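Local coordinates for type I site-specific restriction-modification system, R (Restriction) subunit (Vibrio vulnificus, PDB 3H1T), which probably binds ATP and DNA and hydrolyses ATP, as the fragment of a putative HsdR restriction and translocation subunit of a type I restriction enzyme, at residues Leu24-Thr29 with Val91-Glu96; Arg468-Tyr473 with Glu496-Val501; Ala515-Asn520 with Glu545-Leu550. One frame throughout, in Å; residues are numbered along the deposited sequence.

Contact 1 of 3, residues Leu24-Thr29 with Val91-Glu96; sequences LNEADT and VEAKPE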
# COMPACT_ATOMS: atom_id res chain seq x y z
N LEU A 24 -15.46 22.11 33.26
CA LEU A 24 -15.76 20.79 32.74
C LEU A 24 -14.63 20.13 31.97
O LEU A 24 -13.88 20.76 31.21
CB LEU A 24 -16.99 20.84 31.83
CG LEU A 24 -18.38 21.21 32.37
CD1 LEU A 24 -19.35 21.13 31.21
CD2 LEU A 24 -18.82 20.27 33.50
N ASN A 25 -14.55 18.82 32.22
CA ASN A 25 -13.61 17.86 31.62
C ASN A 25 -13.73 17.98 30.11
O ASN A 25 -14.70 18.55 29.61
CB ASN A 25 -14.05 16.44 32.03
CG ASN A 25 -12.97 15.67 32.72
OD1 ASN A 25 -12.28 16.21 33.58
ND2 ASN A 25 -12.81 14.40 32.35
N GLU A 26 -12.76 17.45 29.37
CA GLU A 26 -12.89 17.49 27.92
C GLU A 26 -14.07 16.57 27.67
O GLU A 26 -14.95 16.84 26.86
CB GLU A 26 -11.66 16.93 27.21
CG GLU A 26 -11.93 16.64 25.72
CD GLU A 26 -10.68 16.55 24.89
OE1 GLU A 26 -9.70 17.24 25.24
OE2 GLU A 26 -10.68 15.80 23.88
N ALA A 27 -14.07 15.46 28.39
CA ALA A 27 -15.11 14.45 28.28
C ALA A 27 -16.44 15.01 28.73
O ALA A 27 -17.46 14.76 28.11
CB ALA A 27 -14.74 13.25 29.11
N ASP A 28 -16.42 15.79 29.81
CA ASP A 28 -17.66 16.36 30.32
C ASP A 28 -18.25 17.38 29.35
O ASP A 28 -19.47 17.41 29.15
CB ASP A 28 -17.43 17.00 31.71
CG ASP A 28 -17.32 15.96 32.83
OD1 ASP A 28 -17.76 14.79 32.63
OD2 ASP A 28 -16.81 16.31 33.92
N THR A 29 -17.40 18.18 28.70
CA THR A 29 -17.95 19.16 27.77
C THR A 29 -18.45 18.55 26.47
O THR A 29 -19.28 19.13 25.78
CB THR A 29 -16.96 20.30 27.42
OG1 THR A 29 -16.28 19.99 26.20
CG2 THR A 29 -15.96 20.51 28.52
N VAL A 91 -13.95 16.51 13.98
CA VAL A 91 -13.98 17.47 15.07
C VAL A 91 -12.94 17.25 16.16
O VAL A 91 -12.72 16.12 16.60
CB VAL A 91 -15.37 17.47 15.78
CG1 VAL A 91 -15.44 18.59 16.82
CG2 VAL A 91 -16.47 17.63 14.75
N GLU A 92 -12.31 18.32 16.61
CA GLU A 92 -11.35 18.24 17.69
C GLU A 92 -12.03 18.94 18.86
O GLU A 92 -12.36 20.12 18.77
CB GLU A 92 -10.04 18.95 17.33
CG GLU A 92 -8.77 18.09 17.33
CD GLU A 92 -8.48 17.38 18.65
OE1 GLU A 92 -8.20 18.07 19.66
OE2 GLU A 92 -8.54 16.13 18.67
N ALA A 93 -12.26 18.23 19.96
CA ALA A 93 -12.91 18.85 21.10
C ALA A 93 -11.87 19.19 22.14
O ALA A 93 -10.79 18.60 22.17
CB ALA A 93 -13.97 17.91 21.68
N LYS A 94 -12.18 20.17 22.97
CA LYS A 94 -11.27 20.59 24.02
C LYS A 94 -12.15 20.96 25.20
O LYS A 94 -13.35 21.19 25.04
CB LYS A 94 -10.43 21.79 23.57
CG LYS A 94 -9.29 21.41 22.63
CD LYS A 94 -8.19 20.64 23.37
CE LYS A 94 -7.21 19.91 22.42
NZ LYS A 94 -6.41 20.80 21.54
N PRO A 95 -11.58 21.01 26.41
CA PRO A 95 -12.40 21.38 27.58
C PRO A 95 -13.00 22.79 27.44
O PRO A 95 -12.38 23.67 26.84
CB PRO A 95 -11.41 21.27 28.74
CG PRO A 95 -10.08 21.54 28.07
CD PRO A 95 -10.18 20.76 26.80
N GLU A 96 -14.20 23.02 27.98
CA GLU A 96 -14.84 24.33 27.86
C GLU A 96 -14.00 25.54 28.26
O GLU A 96 -14.14 26.61 27.68
CB GLU A 96 -16.17 24.38 28.63
CG GLU A 96 -16.18 23.71 29.98
CD GLU A 96 -17.04 24.46 30.99
OE1 GLU A 96 -18.10 25.00 30.60
OE2 GLU A 96 -16.65 24.50 32.18
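Glu96 reaches back across the start of helix 26-40 to Leu24, showing how one bent acidic chain can fasten the foot of a helix to the end of a strand. Its CB lies 3.9 Å from Thr29 CG2, a methyl whose exact place is doubtful because it is modelled too near Asn25 O. CG comes next, 3.5 Å from Leu24 CB. The bend at chi2 (144°) then swings the carboxylate over the leucine, where CD stays beside Leu24 CB and OE1 skirts Leu24 CD1 at 4.1 Å. At the end of the chain, Glu96 OE2 accepts a hydrogen bond from Leu24 N at 2.9 Å, with an N-H...O angle of 152°. It is approached on its anti side, 34° out of the carboxylate plane.

Pro95 fills the middle, its CB 3.5 Å from Leu24 O and its CD 4.1 Å from Glu26 CB. The extended chain of Glu26 runs on toward the strand, bringing OE2 within 3.3 Å of Ala93 O; both atoms are acceptors, so no bond joins them. Ala93 N is itself hydrogen-bonded to Asp77 on the adjacent strand 75-81. Asp77 followed by Glu92-Ala93-Lys94 is consistent with the D...ExK signature of the PD-(D/E)XK nuclease fold, expected in the N-terminal domain of HsdR subunits.

Contact 2 of 3, residues Arg468-Tyr473 with Glu496-Val501; sequences RKHPDY and ETSTPV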
# COMPACT_ATOMS: atom_id res chain seq x y z
N ARG A 468 20.69 -31.68 6.60
CA ARG A 468 20.55 -33.10 6.91
C ARG A 468 19.27 -33.41 7.66
O ARG A 468 18.88 -34.56 7.79
CB ARG A 468 21.76 -33.57 7.72
CG ARG A 468 21.57 -34.88 8.45
CD ARG A 468 22.84 -35.23 9.18
NE ARG A 468 23.63 -34.04 9.47
CZ ARG A 468 24.90 -34.07 9.84
NH1 ARG A 468 25.52 -35.24 9.96
NH2 ARG A 468 25.56 -32.94 10.06
N LYS A 469 18.60 -32.37 8.14
CA LYS A 469 17.35 -32.55 8.87
C LYS A 469 16.20 -32.09 7.99
O LYS A 469 15.13 -32.69 7.97
CB LYS A 469 17.37 -31.72 10.14
CG LYS A 469 16.59 -32.33 11.27
CD LYS A 469 16.21 -31.26 12.25
CE LYS A 469 15.29 -31.82 13.31
NZ LYS A 469 14.77 -30.73 14.17
N HIS A 470 16.45 -31.01 7.26
CA HIS A 470 15.48 -30.42 6.34
C HIS A 470 16.16 -30.27 4.97
O HIS A 470 16.83 -29.28 4.71
CB HIS A 470 15.08 -29.03 6.85
CG HIS A 470 14.52 -29.01 8.24
ND1 HIS A 470 13.22 -29.37 8.52
CD2 HIS A 470 15.09 -28.69 9.42
CE1 HIS A 470 13.01 -29.27 9.82
NE2 HIS A 470 14.13 -28.86 10.39
N PRO A 471 15.98 -31.25 4.07
CA PRO A 471 16.59 -31.19 2.74
C PRO A 471 16.30 -29.92 1.95
O PRO A 471 17.06 -29.55 1.06
CB PRO A 471 16.04 -32.44 2.05
CG PRO A 471 15.92 -33.38 3.21
CD PRO A 471 15.23 -32.51 4.22
N ASP A 472 15.20 -29.25 2.27
CA ASP A 472 14.84 -28.05 1.54
C ASP A 472 15.04 -26.77 2.33
O ASP A 472 14.27 -25.81 2.18
CB ASP A 472 13.39 -28.14 1.06
CG ASP A 472 12.40 -28.11 2.21
OD1 ASP A 472 12.74 -28.57 3.32
OD2 ASP A 472 11.27 -27.64 1.99
N TYR A 473 16.08 -26.76 3.17
CA TYR A 473 16.41 -25.59 3.99
C TYR A 473 16.63 -24.38 3.08
O TYR A 473 16.16 -23.28 3.37
CB TYR A 473 17.68 -25.87 4.78
CG TYR A 473 18.04 -24.76 5.73
CD1 TYR A 473 17.27 -24.52 6.88
CD2 TYR A 473 19.12 -23.93 5.47
CE1 TYR A 473 17.58 -23.47 7.74
CE2 TYR A 473 19.45 -22.89 6.33
CZ TYR A 473 18.68 -22.65 7.46
OH TYR A 473 19.04 -21.62 8.29
N GLU A 496 2.57 -21.30 8.44
CA GLU A 496 2.82 -22.42 9.34
C GLU A 496 3.96 -23.39 9.01
O GLU A 496 4.26 -24.27 9.81
CB GLU A 496 1.53 -23.21 9.51
CG GLU A 496 1.34 -23.95 10.84
CD GLU A 496 0.53 -23.14 11.86
OE1 GLU A 496 -0.20 -22.22 11.43
OE2 GLU A 496 0.62 -23.44 13.07
N THR A 497 4.60 -23.24 7.85
CA THR A 497 5.69 -24.14 7.46
C THR A 497 7.05 -23.59 7.90
O THR A 497 7.27 -22.39 7.84
CB THR A 497 5.72 -24.33 5.96
OG1 THR A 497 5.80 -23.04 5.33
CG2 THR A 497 4.46 -25.04 5.48
N SER A 498 7.98 -24.45 8.32
CA SER A 498 9.29 -23.96 8.76
C SER A 498 10.35 -23.90 7.66
O SER A 498 11.35 -23.21 7.80
CB SER A 498 9.81 -24.77 9.96
OG SER A 498 10.03 -26.13 9.63
N THR A 499 10.14 -24.64 6.57
CA THR A 499 11.09 -24.62 5.47
C THR A 499 10.38 -24.67 4.11
O THR A 499 9.23 -25.10 4.03
CB THR A 499 12.07 -25.81 5.55
OG1 THR A 499 11.34 -27.04 5.43
CG2 THR A 499 12.83 -25.81 6.85
N PRO A 500 11.05 -24.21 3.04
CA PRO A 500 12.40 -23.64 2.99
C PRO A 500 12.55 -22.42 3.88
O PRO A 500 11.57 -21.72 4.15
CB PRO A 500 12.57 -23.27 1.51
CG PRO A 500 11.65 -24.21 0.81
CD PRO A 500 10.43 -24.15 1.70
N VAL A 501 13.76 -22.16 4.33
CA VAL A 501 13.99 -20.99 5.14
C VAL A 501 14.55 -19.89 4.23
O VAL A 501 14.15 -18.73 4.32
CB VAL A 501 14.96 -21.31 6.28
CG1 VAL A 501 15.21 -20.08 7.12
CG2 VAL A 501 14.39 -22.42 7.14
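Tyr473 and Val501 form the tight, buried end of this contact, where two loops converge just before strands 474-476 and 502-505. Val501 N donates a hydrogen bond to Tyr473 O at 2.8 Å, with an N-H...O angle of 157°. The same valine packs obliquely on the tyrosine ring, its CG2 3.4 Å from CE1, while the ring's hydroxyl continues beyond the two loops to bond Arg438 O. Pro500, preceded by a cis peptide, fits in beside them: its CA directs a C-H at Asp472 O over 3.0 Å, and its CD lies 3.6 Å from Asp472 OD2.

Farther out polar and apolar contacts mix. The chi1 of Thr499 (63°) sets OG1 between the backbone N and the carbonyl carbon, while CG2 branches to the other neighbour, His470. OG1 donates to Asp472 OD1 at 3.0 Å on the syn side, with the hydroxyl 31° out of the carboxylate plane. CG2 sits over a face of the His470 ring, 4.2 Å from its centroid, in a CH-pi contact. Beyond this the seam is loose: exposed Ser498 brings OG no nearer than 4.3 Å to His470 CE1. Phe439 backs the region, meeting the His470 ring at a steep angle and touching Thr499 and Val501.

The division of labour is chemical. A main-chain bond and apolar contact secure the buried end, whereas the outer end combines a methyl over the histidine ring with a carboxylate, probably ionised, that accepts a hydrogen bond from the threonine hydroxyl, its other oxygen, OD2, facing Arg491 in a long, weak ion pair.

Contact 3 of 3, residues Ala515-Asn520 with Glu545-Leu550; sequences APTCKN and EDYGKL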
# COMPACT_ATOMS: atom_id res chain seq x y z
N ALA A 515 5.00 -13.50 0.87
CA ALA A 515 5.28 -14.27 2.08
C ALA A 515 5.38 -13.31 3.26
O ALA A 515 6.44 -12.72 3.50
CB ALA A 515 6.57 -15.02 1.91
N PRO A 516 4.29 -13.14 4.02
CA PRO A 516 4.31 -12.24 5.17
C PRO A 516 5.33 -12.51 6.28
O PRO A 516 5.85 -11.57 6.88
CB PRO A 516 2.86 -12.29 5.67
CG PRO A 516 2.40 -13.66 5.23
CD PRO A 516 2.94 -13.70 3.82
N THR A 517 5.64 -13.77 6.58
CA THR A 517 6.62 -14.04 7.62
C THR A 517 8.07 -13.90 7.16
O THR A 517 8.99 -14.35 7.86
CB THR A 517 6.43 -15.44 8.22
OG1 THR A 517 6.29 -16.38 7.16
CG2 THR A 517 5.21 -15.48 9.10
N CYS A 518 8.29 -13.31 5.99
CA CYS A 518 9.66 -13.10 5.51
C CYS A 518 10.31 -12.09 6.46
O CYS A 518 9.81 -10.97 6.64
CB CYS A 518 9.65 -12.56 4.08
SG CYS A 518 11.31 -12.28 3.39
N LYS A 519 11.43 -12.49 7.06
CA LYS A 519 12.11 -11.65 8.03
C LYS A 519 13.44 -11.05 7.57
O LYS A 519 13.92 -10.11 8.18
CB LYS A 519 12.31 -12.43 9.33
CG LYS A 519 11.01 -12.85 10.01
CD LYS A 519 11.29 -13.61 11.32
CE LYS A 519 10.05 -13.73 12.19
NZ LYS A 519 10.43 -13.82 13.64
N ASN A 520 14.03 -11.61 6.51
CA ASN A 520 15.30 -11.10 5.98
C ASN A 520 15.22 -10.91 4.48
O ASN A 520 14.84 -11.83 3.76
CB ASN A 520 16.49 -12.04 6.25
CG ASN A 520 16.79 -12.24 7.72
OD1 ASN A 520 16.76 -11.29 8.51
ND2 ASN A 520 17.11 -13.47 8.09
N GLU A 545 2.00 -10.05 13.04
CA GLU A 545 2.21 -10.04 14.48
C GLU A 545 1.77 -11.39 14.98
O GLU A 545 2.30 -11.94 15.95
CB GLU A 545 1.32 -8.94 15.06
CG GLU A 545 1.24 -8.81 16.56
CD GLU A 545 0.55 -7.52 16.95
OE1 GLU A 545 -0.47 -7.17 16.32
OE2 GLU A 545 1.01 -6.85 17.90
N ASP A 546 0.77 -11.91 14.28
CA ASP A 546 0.15 -13.20 14.53
C ASP A 546 1.24 -14.27 14.66
O ASP A 546 1.27 -15.05 15.62
CB ASP A 546 -0.77 -13.50 13.34
CG ASP A 546 -1.80 -14.55 13.64
OD1 ASP A 546 -2.24 -14.65 14.80
OD2 ASP A 546 -2.19 -15.28 12.70
N TYR A 547 2.15 -14.28 13.68
CA TYR A 547 3.25 -15.23 13.61
C TYR A 547 4.62 -14.62 13.94
O TYR A 547 5.62 -14.97 13.33
CB TYR A 547 3.27 -15.83 12.20
CG TYR A 547 2.19 -16.87 12.04
CD1 TYR A 547 2.41 -18.19 12.44
CD2 TYR A 547 0.91 -16.53 11.58
CE1 TYR A 547 1.40 -19.13 12.40
CE2 TYR A 547 -0.11 -17.48 11.54
CZ TYR A 547 0.15 -18.78 11.96
OH TYR A 547 -0.87 -19.71 11.98
N GLY A 548 4.65 -13.71 14.91
CA GLY A 548 5.91 -13.09 15.30
C GLY A 548 6.56 -12.19 14.27
O GLY A 548 7.74 -11.86 14.39
N LYS A 549 5.80 -11.78 13.25
CA LYS A 549 6.36 -10.91 12.23
C LYS A 549 5.98 -9.45 12.47
O LYS A 549 4.86 -9.04 12.18
CB LYS A 549 5.87 -11.36 10.85
CG LYS A 549 6.18 -10.38 9.73
CD LYS A 549 7.67 -10.09 9.67
CE LYS A 549 7.98 -9.04 8.61
NZ LYS A 549 7.56 -9.48 7.26
N LEU A 550 6.93 -8.67 13.00
CA LEU A 550 6.68 -7.25 13.27
C LEU A 550 7.61 -6.28 12.55
O LEU A 550 7.26 -5.12 12.34
CB LEU A 550 6.75 -6.99 14.77
CG LEU A 550 5.63 -7.68 15.54
CD1 LEU A 550 5.81 -7.52 17.05
CD2 LEU A 550 4.31 -7.10 15.08
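With CG placed opposite the backbone N (chi1 170°), Lys549 leaves its loop toward Thr517, then folds at chi2 (56°) and again at chi4 (-60°) to carry NZ in among the carbonyls of the facing turn. The setting is the RecA-like helicase C-terminal domain: Ala515 and Pro516 end a sequence resembling motif V of superfamily 2 helicases, a type I turn spans Ala515 to Cys518, and Gly548 and Lys549 form a G1 beta bulge against Arg544.

This is a worked example of a lysine used as an internal tie. NZ donates to Pro516 O at 2.7 Å and to Cys518 O at 2.8 Å, both approached moderately out of the carbonyl planes. It also bonds the carbonyls of Gly540 and Arg542, which lie in a stretch matching helicase motif VI. Four acceptors thus surround an ammonium group that has three protons, an environment that would probably stabilise its positive charge despite burial. Of the aliphatic part, CG passes nearest, 3.1 Å from Pro516 O. One side chain therefore ties the turn entering strand 518-524 to the segment that follows helix 530-537.

Around this centre the contacts are lighter. Thr517 CG2 rests 3.7 Å from Tyr547 CB, obliquely to the aromatic ring, and the phenol end leads away to a hydrogen bond with Glu496. Lys519 runs extended beyond CG in the direction of the bulge, its CG 4.3 Å from Lys549 CD. At the tip, Lys519 NZ comes 3.4 Å from Gly548 O and makes a weak hydrogen bond there.

From the N terminus, contact 1 closes the first long excursion, bringing the end of strand 86-93, in the six-stranded sheet, back to the start of helix 26-40. The chain then completes that sheet, builds the seven-stranded parallel sheet and enters the eight-stranded one before reaching contact 2, which closes the loop through strand 474-476 and helix 482-493. Contact 3 follows, closing the passage through strand 518-524 and helix 530-537. The three run in series, neither nesting nor crossing. Contact 1 stands alone, its centre 41 Å from that of contact 3 and 57 Å from that of contact 2. Contacts 2 and 3 serve one eight-stranded sheet and touch through Glu496 and Tyr547.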